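Local coordinates for dTDP-4-dehydrorhamnose Reductase (Yersinia enterocolitica, PDB 5U9C), which probably catalyses the NADPH-dependent reduction of dTDP-4-dehydro-beta-L-rhamnose to dTDP-L-rhamnose, in the dTDP-L-rhamnose biosynthesis pathway, at residues T39-Y51 / G80-Q92. Numbering follows the deposited sequence.
Sequences TLNLSVPEAIFSY and GIYNHLATEQIAQ. With IMD (imidazole), chain H.
Leu42 lies across the Tyr82 ring at about a right angle, its CB 4.2 Å from the ring centroid in a CH-pi contact, while its CD2 drops onto Ala86 CB at 3.7 Å. The type I turn from Asn41 to Val44 that presents it is braced by Asn41, whose OD1 accepts from both Ser43 N and Ser43 OG on one face of its amide plane, the first bond making an Asx turn. Ser43 CB then rests 3.6 Å from Tyr82 OH. Pro45 brings CB to 3.9 Å from Ala86 CA, while its CD lies against Ile81 CG2. Ile48 straddles the next turn: CG1, anti to the carbonyl carbon (chi1 -65°), carries CD1 to Ala86 CB, and CG2 meets Ile90 CG1 at 3.7 Å. Phe49 turns its ring edge to Gln92 O, and an imidazole, probably from the crystallisation liquor, covers one ring face. A water donates to Pro45 O and Gln89 OE1 (2.7 Å) and accepts from Phe49 N. Ile90 also touches strand 59-62, so helix 76-97 lies against the parallel sheet of the Rossmann-type domain, with the loop leading into helix 48-55 and that helix's first turn packed on it. With no direct hydrogen bond between the segments, apolar contact joins them, and polar bridging falls to the water.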
loop_
_atom_site.group_PDB
_atom_site.type_symbol
_atom_site.label_atom_id
_atom_site.label_comp_id
_atom_site.label_asym_id
_atom_site.label_seq_id
_atom_site.Cartn_x
_atom_site.Cartn_y
_atom_site.Cartn_z
ATOM N N THR D 39 14.483 -36.168 -24.442
ATOM C CA THR D 39 13.766 -35.523 -25.555
ATOM C C THR D 39 13.378 -34.055 -25.251
ATOM O O THR D 39 13.414 -33.216 -26.143
ATOM C CB THR D 39 12.506 -36.314 -25.981
ATOM O OG1 THR D 39 11.630 -36.498 -24.859
ATOM C CG2 THR D 39 12.879 -37.677 -26.575
ATOM N N LEU D 40 13.010 -33.752 -24.005
ATOM C CA LEU D 40 12.607 -32.398 -23.625
ATOM C C LEU D 40 13.043 -32.153 -22.186
ATOM O O LEU D 40 12.715 -32.924 -21.279
ATOM C CB LEU D 40 11.099 -32.211 -23.812
ATOM C CG LEU D 40 10.553 -30.784 -23.671
ATOM C CD1 LEU D 40 9.218 -30.618 -24.378
ATOM C CD2 LEU D 40 10.465 -30.351 -22.216
ATOM N N ASN D 41 13.841 -31.110 -22.009
ATOM C CA ASN D 41 14.392 -30.728 -20.720
ATOM C C ASN D 41 14.129 -29.218 -20.573
ATOM O O ASN D 41 14.518 -28.426 -21.440
ATOM C CB ASN D 41 15.887 -31.072 -20.729
ATOM C CG ASN D 41 16.604 -30.751 -19.426
ATOM O OD1 ASN D 41 16.122 -29.966 -18.589
ATOM N ND2 ASN D 41 17.803 -31.342 -19.260
ATOM N N LEU D 42 13.434 -28.833 -19.501
ATOM C CA LEU D 42 13.114 -27.420 -19.252
ATOM C C LEU D 42 14.365 -26.560 -19.146
ATOM O O LEU D 42 14.299 -25.370 -19.431
ATOM C CB LEU D 42 12.270 -27.244 -17.994
ATOM C CG LEU D 42 10.898 -27.925 -17.988
ATOM C CD1 LEU D 42 10.194 -27.613 -16.680
ATOM C CD2 LEU D 42 10.038 -27.507 -19.147
ATOM N N SER D 43 15.496 -27.154 -18.752
ATOM C CA SER D 43 16.752 -26.403 -18.655
ATOM C C SER D 43 17.442 -26.235 -20.004
ATOM O O SER D 43 18.491 -25.639 -20.053
ATOM C CB SER D 43 17.728 -27.072 -17.684
ATOM O OG SER D 43 18.056 -28.348 -18.165
ATOM N N VAL D 44 16.877 -26.808 -21.070
ATOM C CA VAL D 44 17.408 -26.656 -22.425
ATOM C C VAL D 44 16.230 -26.174 -23.298
ATOM O O VAL D 44 15.777 -26.882 -24.202
ATOM C CB VAL D 44 18.015 -27.975 -22.970
ATOM C CG1 VAL D 44 18.705 -27.745 -24.309
ATOM C CG2 VAL D 44 19.034 -28.550 -21.987
ATOM N N PRO D 45 15.717 -24.959 -23.019
ATOM C CA PRO D 45 14.599 -24.442 -23.803
ATOM C C PRO D 45 14.904 -24.295 -25.295
ATOM O O PRO D 45 13.997 -24.390 -26.108
ATOM C CB PRO D 45 14.320 -23.070 -23.162
ATOM C CG PRO D 45 15.578 -22.700 -22.478
ATOM C CD PRO D 45 16.170 -23.988 -22.012
ATOM N N GLU D 46 16.172 -24.117 -25.644
ATOM C CA GLU D 46 16.548 -23.937 -27.049
ATOM C C GLU D 46 16.331 -25.143 -27.973
ATOM O O GLU D 46 16.397 -24.995 -29.193
ATOM C CB GLU D 46 18.005 -23.484 -27.174
ATOM C CG GLU D 46 19.056 -24.470 -26.642
ATOM C CD GLU D 46 19.366 -24.334 -25.148
ATOM O OE1 GLU D 46 20.530 -24.618 -24.792
ATOM O OE2 GLU D 46 18.490 -23.915 -24.343
ATOM N N ALA D 47 16.095 -26.330 -27.405
ATOM C CA ALA D 47 15.869 -27.538 -28.196
ATOM C C ALA D 47 14.390 -27.902 -28.258
ATOM O O ALA D 47 14.002 -28.818 -28.983
ATOM C CB ALA D 47 16.665 -28.707 -27.618
ATOM N N ILE D 48 13.562 -27.175 -27.531
ATOM C CA ILE D 48 12.145 -27.500 -27.475
ATOM C C ILE D 48 11.362 -27.299 -28.783
ATOM O O ILE D 48 10.621 -28.189 -29.183
ATOM C CB ILE D 48 11.475 -26.749 -26.317
ATOM C CG1 ILE D 48 12.056 -27.268 -24.993
ATOM C CG2 ILE D 48 9.959 -26.914 -26.346
ATOM C CD1 ILE D 48 11.514 -26.570 -23.761
ATOM N N PHE D 49 11.512 -26.142 -29.425
ATOM C CA PHE D 49 10.755 -25.830 -30.636
ATOM C C PHE D 49 10.928 -26.877 -31.747
ATOM O O PHE D 49 9.930 -27.376 -32.293
ATOM C CB PHE D 49 11.094 -24.428 -31.145
ATOM C CG PHE D 49 10.265 -23.987 -32.317
ATOM C CD1 PHE D 49 10.680 -24.257 -33.626
ATOM C CD2 PHE D 49 9.073 -23.295 -32.122
ATOM C CE1 PHE D 49 9.911 -23.849 -34.705
ATOM C CE2 PHE D 49 8.314 -22.871 -33.196
ATOM C CZ PHE D 49 8.720 -23.160 -34.485
ATOM N N SER D 50 12.172 -27.223 -32.070
ATOM C CA SER D 50 12.424 -28.217 -33.119
ATOM C C SER D 50 11.817 -29.560 -32.774
ATOM O O SER D 50 11.198 -30.194 -33.624
ATOM C CB SER D 50 13.911 -28.395 -33.384
ATOM O OG SER D 50 14.440 -27.226 -33.945
ATOM N N TYR D 51 11.979 -29.979 -31.523
ATOM C CA TYR D 51 11.434 -31.273 -31.074
ATOM C C TYR D 51 9.916 -31.322 -31.176
ATOM O O TYR D 51 9.372 -32.198 -31.837
ATOM C CB TYR D 51 11.886 -31.635 -29.642
ATOM C CG TYR D 51 11.149 -32.821 -29.092
ATOM C CD1 TYR D 51 11.351 -34.103 -29.610
ATOM C CD2 TYR D 51 10.221 -32.660 -28.076
ATOM C CE1 TYR D 51 10.634 -35.203 -29.118
ATOM C CE2 TYR D 51 9.502 -33.728 -27.586
ATOM C CZ TYR D 51 9.705 -34.992 -28.097
ATOM O OH TYR D 51 8.971 -36.016 -27.566
ATOM N N GLY D 80 12.818 -18.637 -13.986
ATOM C CA GLY D 80 12.616 -18.005 -15.277
ATOM C C GLY D 80 12.828 -18.956 -16.439
ATOM O O GLY D 80 11.984 -19.083 -17.314
ATOM N N ILE D 81 13.965 -19.634 -16.438
ATOM C CA ILE D 81 14.271 -20.575 -17.499
ATOM C C ILE D 81 13.260 -21.708 -17.606
ATOM O O ILE D 81 12.756 -21.998 -18.698
ATOM C CB ILE D 81 15.661 -21.179 -17.298
ATOM C CG1 ILE D 81 16.725 -20.068 -17.416
ATOM C CG2 ILE D 81 15.908 -22.287 -18.330
ATOM C CD1 ILE D 81 18.112 -20.465 -16.975
ATOM N N TYR D 82 12.937 -22.316 -16.469
ATOM C CA TYR D 82 12.051 -23.479 -16.448
ATOM C C TYR D 82 10.583 -23.184 -16.657
ATOM O O TYR D 82 9.890 -23.968 -17.315
ATOM C CB TYR D 82 12.167 -24.212 -15.114
ATOM C CG TYR D 82 13.367 -25.118 -14.943
ATOM C CD1 TYR D 82 14.659 -24.673 -15.193
ATOM C CD2 TYR D 82 13.206 -26.409 -14.430
ATOM C CE1 TYR D 82 15.769 -25.505 -14.987
ATOM C CE2 TYR D 82 14.302 -27.248 -14.226
ATOM C CZ TYR D 82 15.578 -26.791 -14.504
ATOM O OH TYR D 82 16.657 -27.629 -14.300
ATOM N N ASN D 83 10.100 -22.101 -16.068
ATOM C CA ASN D 83 8.666 -21.781 -16.109
ATOM C C ASN D 83 8.296 -20.758 -17.147
ATOM O O ASN D 83 7.158 -20.764 -17.651
ATOM C CB ASN D 83 8.186 -21.341 -14.710
ATOM C CG ASN D 83 8.392 -22.429 -13.659
ATOM O OD1 ASN D 83 8.571 -23.603 -14.001
ATOM N ND2 ASN D 83 8.389 -22.047 -12.374
ATOM N N HIS D 84 9.229 -19.858 -17.460
ATOM C CA HIS D 84 8.949 -18.851 -18.477
ATOM C C HIS D 84 9.567 -19.164 -19.829
ATOM O O HIS D 84 8.843 -19.378 -20.788
ATOM C CB HIS D 84 9.346 -17.460 -18.019
ATOM C CG HIS D 84 9.218 -16.425 -19.090
ATOM N ND1 HIS D 84 10.098 -15.377 -19.212
ATOM C CD2 HIS D 84 8.384 -16.345 -20.154
ATOM C CE1 HIS D 84 9.757 -14.640 -20.255
ATOM N NE2 HIS D 84 8.728 -15.214 -20.853
ATOM N N LEU D 85 10.889 -19.198 -19.918
ATOM C CA LEU D 85 11.518 -19.418 -21.213
ATOM C C LEU D 85 11.116 -20.743 -21.873
ATOM O O LEU D 85 10.826 -20.761 -23.054
ATOM C CB LEU D 85 13.039 -19.270 -21.114
ATOM C CG LEU D 85 13.519 -17.914 -20.554
ATOM C CD1 LEU D 85 15.028 -17.891 -20.596
ATOM C CD2 LEU D 85 12.975 -16.719 -21.322
ATOM N N ALA D 86 11.096 -21.842 -21.119
ATOM C CA ALA D 86 10.698 -23.120 -21.676
ATOM C C ALA D 86 9.246 -23.072 -22.167
ATOM O O ALA D 86 8.946 -23.559 -23.241
ATOM C CB ALA D 86 10.886 -24.243 -20.663
ATOM N N THR D 87 8.372 -22.449 -21.388
ATOM C CA THR D 87 6.956 -22.361 -21.713
ATOM C C THR D 87 6.767 -21.532 -22.993
ATOM O O THR D 87 5.908 -21.857 -23.802
ATOM C CB THR D 87 6.172 -21.771 -20.527
ATOM O OG1 THR D 87 6.302 -22.645 -19.406
ATOM C CG2 THR D 87 4.686 -21.601 -20.836
ATOM N N GLU D 88 7.588 -20.489 -23.170
ATOM C CA GLU D 88 7.549 -19.655 -24.364
ATOM C C GLU D 88 7.842 -20.488 -25.610
ATOM O O GLU D 88 7.179 -20.333 -26.630
ATOM C CB GLU D 88 8.554 -18.505 -24.245
ATOM C CG GLU D 88 8.824 -17.675 -25.511
ATOM C CD GLU D 88 7.633 -16.860 -26.002
ATOM O OE1 GLU D 88 6.661 -16.677 -25.242
ATOM O OE2 GLU D 88 7.669 -16.389 -27.169
ATOM N N GLN D 89 8.845 -21.354 -25.539
ATOM C CA GLN D 89 9.160 -22.222 -26.685
ATOM C C GLN D 89 8.037 -23.221 -26.959
ATOM O O GLN D 89 7.703 -23.485 -28.108
ATOM C CB GLN D 89 10.495 -22.916 -26.482
ATOM C CG GLN D 89 11.644 -21.917 -26.424
ATOM C CD GLN D 89 11.777 -21.136 -27.697
ATOM O OE1 GLN D 89 11.921 -21.710 -28.775
ATOM N NE2 GLN D 89 11.744 -19.814 -27.586
ATOM N N ILE D 90 7.448 -23.770 -25.903
ATOM C CA ILE D 90 6.333 -24.703 -26.065
ATOM C C ILE D 90 5.146 -23.989 -26.740
ATOM O O ILE D 90 4.527 -24.540 -27.660
ATOM C CB ILE D 90 5.912 -25.312 -24.709
ATOM C CG1 ILE D 90 7.044 -26.225 -24.198
ATOM C CG2 ILE D 90 4.601 -26.082 -24.845
ATOM C CD1 ILE D 90 6.868 -26.759 -22.798
ATOM N N ALA D 91 4.828 -22.779 -26.282
ATOM C CA ALA D 91 3.717 -22.008 -26.868
ATOM C C ALA D 91 3.990 -21.659 -28.346
ATOM O O ALA D 91 3.089 -21.753 -29.169
ATOM C CB ALA D 91 3.470 -20.756 -26.072
ATOM N N GLN D 92 5.234 -21.295 -28.677
ATOM C CA GLN D 92 5.580 -20.979 -30.058
ATOM C C GLN D 92 5.429 -22.237 -30.927
ATOM O O GLN D 92 4.908 -22.161 -32.036
ATOM C CB GLN D 92 6.999 -20.382 -30.191
ATOM C CG GLN D 92 7.152 -18.953 -29.678
ATOM C CD GLN D 92 6.223 -17.965 -30.373
ATOM O OE1 GLN D 92 5.881 -18.124 -31.548
ATOM N NE2 GLN D 92 5.848 -16.912 -29.660
HETATM N N1 IMD H . 12.802 -20.408 -31.652
HETATM C C2 IMD H . 11.544 -19.953 -31.853
HETATM N N3 IMD H . 11.323 -19.886 -33.187
HETATM C C4 IMD H . 12.443 -20.297 -33.822
HETATM C C5 IMD H . 13.373 -20.624 -32.858
HETATM O O HOH W 1 13.284 -23.984 -28.726
#